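Local coordinates for conserved hypothetical cytochrome protein (Kuenenia stuttgartiensis, PDB 6H5L) that probably transfers electrons through its covalently bound c-type hemes, as part of a multiheme reductase complex of an anammox bacterium, at residues 129-134 with 209-214. Residues are numbered along the deposited sequence; the frame is centred on the assembly and turned at random.
Sequences KKIYEE and WYLTHY. With HEC (heme c), chain K.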
ATOM      1  N   LYS B 129      17.888  31.568   6.601  1.00 45.19           N
ATOM      2  CA  LYS B 129      17.870  30.454   7.544  1.00 40.58           C
ATOM      3  C   LYS B 129      18.957  30.610   8.597  1.00 44.81           C
ATOM      4  O   LYS B 129      18.739  30.314   9.778  1.00 54.04           O
ATOM      5  CB  LYS B 129      18.039  29.129   6.800  1.00 36.61           C
ATOM      6  CG  LYS B 129      18.223  27.927   7.715  1.00 38.98           C
ATOM      7  CD  LYS B 129      18.351  26.633   6.932  1.00 33.62           C
ATOM      8  CE  LYS B 129      18.579  25.451   7.861  1.00 39.43           C
ATOM      9  NZ  LYS B 129      18.642  24.163   7.116  1.00 48.88           N
ATOM     10  N   LYS B 130      20.134  31.080   8.185  1.00 45.00           N
ATOM     11  CA  LYS B 130      21.231  31.288   9.123  1.00 48.20           C
ATOM     12  C   LYS B 130      20.889  32.378  10.133  1.00 50.94           C
ATOM     13  O   LYS B 130      21.145  32.223  11.333  1.00 51.23           O
ATOM     14  CB  LYS B 130      22.498  31.645   8.348  1.00 46.22           C
ATOM     15  CG  LYS B 130      23.799  31.270   9.028  1.00 48.57           C
ATOM     16  CD  LYS B 130      24.979  31.631   8.141  1.00 65.92           C
ATOM     17  CE  LYS B 130      26.305  31.418   8.847  1.00 61.79           C
ATOM     18  NZ  LYS B 130      27.424  32.020   8.069  1.00 55.25           N
ATOM     19  N   ILE B 131      20.306  33.486   9.667  1.00 42.28           N
ATOM     20  CA  ILE B 131      19.894  34.559  10.572  1.00 46.21           C
ATOM     21  C   ILE B 131      18.795  34.071  11.507  1.00 47.90           C
ATOM     22  O   ILE B 131      18.831  34.312  12.720  1.00 45.89           O
ATOM     23  CB  ILE B 131      19.439  35.791   9.770  1.00 38.22           C
ATOM     24  CG1 ILE B 131      20.601  36.366   8.956  1.00 35.22           C
ATOM     25  CG2 ILE B 131      18.839  36.848  10.693  1.00 31.86           C
ATOM     26  CD1 ILE B 131      20.186  37.486   8.022  1.00 32.10           C
ATOM     27  N   TYR B 132      17.798  33.381  10.948  1.00 42.44           N
ATOM     28  CA  TYR B 132      16.641  32.952  11.727  1.00 35.53           C
ATOM     29  C   TYR B 132      17.038  31.995  12.845  1.00 45.13           C
ATOM     30  O   TYR B 132      16.448  32.018  13.930  1.00 47.90           O
ATOM     31  CB  TYR B 132      15.613  32.300  10.797  1.00 41.90           C
ATOM     32  CG  TYR B 132      14.354  31.790  11.468  1.00 42.51           C
ATOM     33  CD1 TYR B 132      14.310  30.524  12.040  1.00 42.65           C
ATOM     34  CD2 TYR B 132      13.200  32.562  11.502  1.00 42.97           C
ATOM     35  CE1 TYR B 132      13.162  30.049  12.646  1.00 42.49           C
ATOM     36  CE2 TYR B 132      12.042  32.094  12.105  1.00 42.93           C
ATOM     37  CZ  TYR B 132      12.031  30.836  12.675  1.00 42.73           C
ATOM     38  OH  TYR B 132      10.888  30.360  13.277  1.00 38.01           O
ATOM     39  N   GLU B 133      18.033  31.143  12.602  1.00 47.45           N
ATOM     40  CA  GLU B 133      18.343  30.058  13.526  1.00 49.95           C
ATOM     41  C   GLU B 133      19.604  30.283  14.349  1.00 43.75           C
ATOM     42  O   GLU B 133      19.708  29.744  15.457  1.00 49.02           O
ATOM     43  CB  GLU B 133      18.468  28.733  12.766  1.00 41.07           C
ATOM     44  CG  GLU B 133      17.266  27.812  12.921  1.00 57.31           C
ATOM     45  CD  GLU B 133      16.792  27.235  11.598  1.00 57.80           C
ATOM     46  OE1 GLU B 133      15.600  27.408  11.263  1.00 52.68           O
ATOM     47  OE2 GLU B 133      17.613  26.612  10.890  1.00 44.47           O
ATOM     48  N   GLU B 134      20.570  31.048  13.842  1.00 44.57           N
ATOM     49  CA  GLU B 134      21.840  31.249  14.529  1.00 42.53           C
ATOM     50  C   GLU B 134      22.036  32.687  14.993  1.00 44.44           C
ATOM     51  O   GLU B 134      22.251  32.932  16.185  1.00 51.86           O
ATOM     52  CB  GLU B 134      23.002  30.835  13.617  1.00 52.11           C
ATOM     53  CG  GLU B 134      22.977  29.384  13.177  1.00 47.33           C
ATOM     54  CD  GLU B 134      24.120  29.053  12.239  1.00 62.81           C
ATOM     55  OE1 GLU B 134      25.106  29.821  12.218  1.00 61.37           O
ATOM     56  OE2 GLU B 134      24.032  28.036  11.520  1.00 64.67           O
ATOM     57  N   TRP B 209      15.640  41.166   3.576  1.00 39.29           N
ATOM     58  CA  TRP B 209      15.049  40.468   2.440  1.00 33.45           C
ATOM     59  C   TRP B 209      15.458  39.001   2.434  1.00 38.54           C
ATOM     60  O   TRP B 209      14.648  38.129   2.099  1.00 37.32           O
ATOM     61  CB  TRP B 209      15.445  41.143   1.126  1.00 36.37           C
ATOM     62  CG  TRP B 209      14.730  42.438   0.871  1.00 33.78           C
ATOM     63  CD1 TRP B 209      15.277  43.688   0.861  1.00 31.76           C
ATOM     64  CD2 TRP B 209      13.333  42.609   0.593  1.00 30.35           C
ATOM     65  NE1 TRP B 209      14.310  44.626   0.592  1.00 35.38           N
ATOM     66  CE2 TRP B 209      13.109  43.991   0.425  1.00 26.04           C
ATOM     67  CE3 TRP B 209      12.253  41.731   0.470  1.00 28.00           C
ATOM     68  CZ2 TRP B 209      11.849  44.514   0.141  1.00 25.29           C
ATOM     69  CZ3 TRP B 209      11.002  42.251   0.187  1.00 26.25           C
ATOM     70  CH2 TRP B 209      10.810  43.630   0.027  1.00 31.28           C
ATOM     71  N   TYR B 210      16.714  38.709   2.789  1.00 37.46           N
ATOM     72  CA  TYR B 210      17.124  37.323   3.002  1.00 39.09           C
ATOM     73  C   TYR B 210      16.235  36.659   4.045  1.00 37.86           C
ATOM     74  O   TYR B 210      15.725  35.552   3.836  1.00 34.32           O
ATOM     75  CB  TYR B 210      18.586  37.250   3.454  1.00 42.42           C
ATOM     76  CG  TYR B 210      19.611  37.914   2.558  1.00 44.72           C
ATOM     77  CD1 TYR B 210      19.344  38.181   1.221  1.00 45.97           C
ATOM     78  CD2 TYR B 210      20.861  38.261   3.058  1.00 42.39           C
ATOM     79  CE1 TYR B 210      20.292  38.786   0.412  1.00 48.74           C
ATOM     80  CE2 TYR B 210      21.811  38.863   2.259  1.00 46.11           C
ATOM     81  CZ  TYR B 210      21.522  39.123   0.937  1.00 54.29           C
ATOM     82  OH  TYR B 210      22.468  39.724   0.138  1.00 46.56           O
ATOM     83  N   LEU B 211      16.049  37.332   5.182  1.00 39.13           N
ATOM     84  CA  LEU B 211      15.213  36.792   6.249  1.00 33.22           C
ATOM     85  C   LEU B 211      13.770  36.634   5.793  1.00 32.50           C
ATOM     86  O   LEU B 211      13.119  35.630   6.103  1.00 34.83           O
ATOM     87  CB  LEU B 211      15.294  37.702   7.473  1.00 35.88           C
ATOM     88  CG  LEU B 211      14.497  37.324   8.719  1.00 36.40           C
ATOM     89  CD1 LEU B 211      14.999  36.015   9.303  1.00 33.41           C
ATOM     90  CD2 LEU B 211      14.584  38.444   9.744  1.00 32.48           C
ATOM     91  N   THR B 212      13.250  37.621   5.058  1.00 32.15           N
ATOM     92  CA  THR B 212      11.892  37.516   4.532  1.00 34.56           C
ATOM     93  C   THR B 212      11.745  36.299   3.628  1.00 38.89           C
ATOM     94  O   THR B 212      10.756  35.564   3.720  1.00 33.11           O
ATOM     95  CB  THR B 212      11.521  38.791   3.774  1.00 38.57           C
ATOM     96  OG1 THR B 212      11.447  39.891   4.688  1.00 39.76           O
ATOM     97  CG2 THR B 212      10.188  38.629   3.069  1.00 35.25           C
ATOM     98  N   HIS B 213      12.727  36.066   2.753  1.00 30.38           N
ATOM     99  CA  HIS B 213      12.647  34.937   1.830  1.00 35.87           C
ATOM    100  C   HIS B 213      12.593  33.610   2.576  1.00 34.24           C
ATOM    101  O   HIS B 213      11.868  32.694   2.171  1.00 29.07           O
ATOM    102  CB  HIS B 213      13.832  34.964   0.863  1.00 35.19           C
ATOM    103  CG  HIS B 213      13.816  36.130  -0.076  1.00 33.63           C
ATOM    104  ND1 HIS B 213      14.924  36.517  -0.800  1.00 38.10           N
ATOM    105  CD2 HIS B 213      12.828  36.993  -0.411  1.00 28.56           C
ATOM    106  CE1 HIS B 213      14.619  37.568  -1.540  1.00 35.03           C
ATOM    107  NE2 HIS B 213      13.353  37.877  -1.323  1.00 30.37           N
ATOM    108  N   TYR B 214      13.351  33.485   3.667  1.00 37.14           N
ATOM    109  CA  TYR B 214      13.318  32.243   4.433  1.00 34.56           C
ATOM    110  C   TYR B 214      12.007  32.094   5.195  1.00 37.25           C
ATOM    111  O   TYR B 214      11.494  30.979   5.346  1.00 36.99           O
ATOM    112  CB  TYR B 214      14.499  32.170   5.399  1.00 37.10           C
ATOM    113  CG  TYR B 214      14.437  30.954   6.293  1.00 49.15           C
ATOM    114  CD1 TYR B 214      14.710  29.687   5.793  1.00 40.59           C
ATOM    115  CD2 TYR B 214      14.090  31.069   7.634  1.00 35.63           C
ATOM    116  CE1 TYR B 214      14.646  28.569   6.605  1.00 35.49           C
ATOM    117  CE2 TYR B 214      14.024  29.959   8.452  1.00 39.97           C
ATOM    118  CZ  TYR B 214      14.305  28.712   7.933  1.00 41.98           C
ATOM    119  OH  TYR B 214      14.241  27.606   8.749  1.00 41.88           O
TER
HETATM  120 FE   HEC K 301       8.447  37.227  15.853  1.00 27.58          FE
HETATM  121  CHA HEC K 301       5.273  38.272  15.068  1.00 26.54           C
HETATM  122  CHB HEC K 301       9.086  36.711  12.515  1.00 35.29           C
HETATM  123  CHC HEC K 301      11.730  36.527  16.578  1.00 37.41           C
HETATM  124  CHD HEC K 301       7.648  37.001  19.170  1.00 31.42           C
HETATM  125  NA  HEC K 301       7.391  37.506  14.101  1.00 29.06           N
HETATM  126  C1A HEC K 301       6.052  37.832  14.019  1.00 25.67           C
HETATM  127  C2A HEC K 301       5.623  37.637  12.647  1.00 27.25           C
HETATM  128  C3A HEC K 301       6.677  37.203  11.944  1.00 30.23           C
HETATM  129  C4A HEC K 301       7.810  37.113  12.844  1.00 32.28           C
HETATM  130  CMA HEC K 301       6.699  36.857  10.438  1.00 34.70           C
HETATM  131  CAA HEC K 301       4.195  37.881  12.106  1.00 20.58           C
HETATM  132  CBA HEC K 301       4.141  39.190  11.320  1.00 15.93           C
HETATM  133  CGA HEC K 301       2.733  39.430  10.839  1.00 23.21           C
HETATM  134  O1A HEC K 301       1.823  38.657  11.235  1.00 31.14           O
HETATM  135  O2A HEC K 301       2.518  40.396  10.062  1.00 27.35           O
HETATM  136  NB  HEC K 301      10.092  36.636  14.757  1.00 35.74           N
HETATM  137  C1B HEC K 301      10.161  36.652  13.378  1.00 33.88           C
HETATM  138  C2B HEC K 301      11.557  36.611  12.995  1.00 39.92           C
HETATM  139  C3B HEC K 301      12.294  36.556  14.115  1.00 34.82           C
HETATM  140  C4B HEC K 301      11.383  36.573  15.245  1.00 38.37           C
HETATM  141  CMB HEC K 301      12.054  36.600  11.531  1.00 35.80           C
HETATM  142  CAB HEC K 301      13.835  36.484  14.236  1.00 25.70           C
HETATM  143  CBB HEC K 301      14.537  37.716  13.623  1.00 30.26           C
HETATM  144  NC  HEC K 301       9.488  36.794  17.553  1.00 36.54           N
HETATM  145  C1C HEC K 301      10.857  36.613  17.643  1.00 39.48           C
HETATM  146  C2C HEC K 301      11.225  36.669  19.044  1.00 32.34           C
HETATM  147  C3C HEC K 301      10.090  36.666  19.758  1.00 32.40           C
HETATM  148  C4C HEC K 301       8.977  36.835  18.836  1.00 33.93           C
HETATM  149  CMC HEC K 301      12.639  36.334  19.578  1.00 34.19           C
HETATM  150  CAC HEC K 301       9.976  36.640  21.302  1.00 38.47           C
HETATM  151  CBC HEC K 301      10.545  37.940  21.911  1.00 43.04           C
HETATM  152  ND  HEC K 301       6.711  37.567  16.950  1.00 34.35           N
HETATM  153  C1D HEC K 301       6.638  37.447  18.337  1.00 28.02           C
HETATM  154  C2D HEC K 301       5.320  37.866  18.761  1.00 23.48           C
HETATM  155  C3D HEC K 301       4.576  38.265  17.478  1.00 27.83           C
HETATM  156  C4D HEC K 301       5.519  38.044  16.406  1.00 26.11           C
HETATM  157  CMD HEC K 301       4.778  37.906  20.205  1.00 26.96           C
HETATM  158  CAD HEC K 301       3.128  38.789  17.353  1.00 19.00           C
HETATM  159  CBD HEC K 301       2.154  37.614  17.351  1.00 28.63           C
HETATM  160  CGD HEC K 301       0.734  38.119  17.375  1.00 31.20           C
HETATM  161  O1D HEC K 301       0.524  39.346  17.185  1.00 15.12           O
HETATM  162  O2D HEC K 301      -0.191  37.292  17.587  1.00 36.78           O
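The Tyr214 ring has the backbone of Lys129 laid over one face, with CA of Lys129 3.6 Å from the ring centroid and only 8° off the ring normal, a CH-pi contact. CB and CG of Lys129 continue over the CE1 side of this face before the extended chain carries its amine away. At the ring's edge stands Tyr132, whose own face receives CE2 of Tyr214 at 3.5 Å from Tyr132 CG; the two planes are inclined by 58°, so the pair is oblique. The edge of the Tyr132 ring is met by CD1 of Leu211 and the heme methyl CMB, and OH of Tyr132 is hydrogen-bonded to the carbonyl O of Gly143, just after the axial ligand His142. Helices 122-135 and 205-217 are the N- and C-terminal helices of a class I cytochrome c domain, which characteristically pack nearly perpendicular; the axes of segments 129-134 and 209-214 approach to 8.7 Å and cross at -83°. On the heme side of the tyrosine pair, CD1 of Leu211 touches CB of Tyr132; the same CD1 of Leu211 lies 4.2 Å from CG2 of Ile131. With CG anti to the backbone N, Leu211 sends both methyls to the heme, CD2 lying 3.6 Å from CMB. An alanine at Tyr214 is likely to leave the Lys129 backbone and the Tyr132 face without their aromatic cover, opening a gap where the helices cross. The Tyr214 hydroxyl also gives a weak hydrogen bond to OE1 of Glu133 (2.9 Å from OH), whose carboxylate, brought over by a chain bent at chi2, lies steeply to the ring plane.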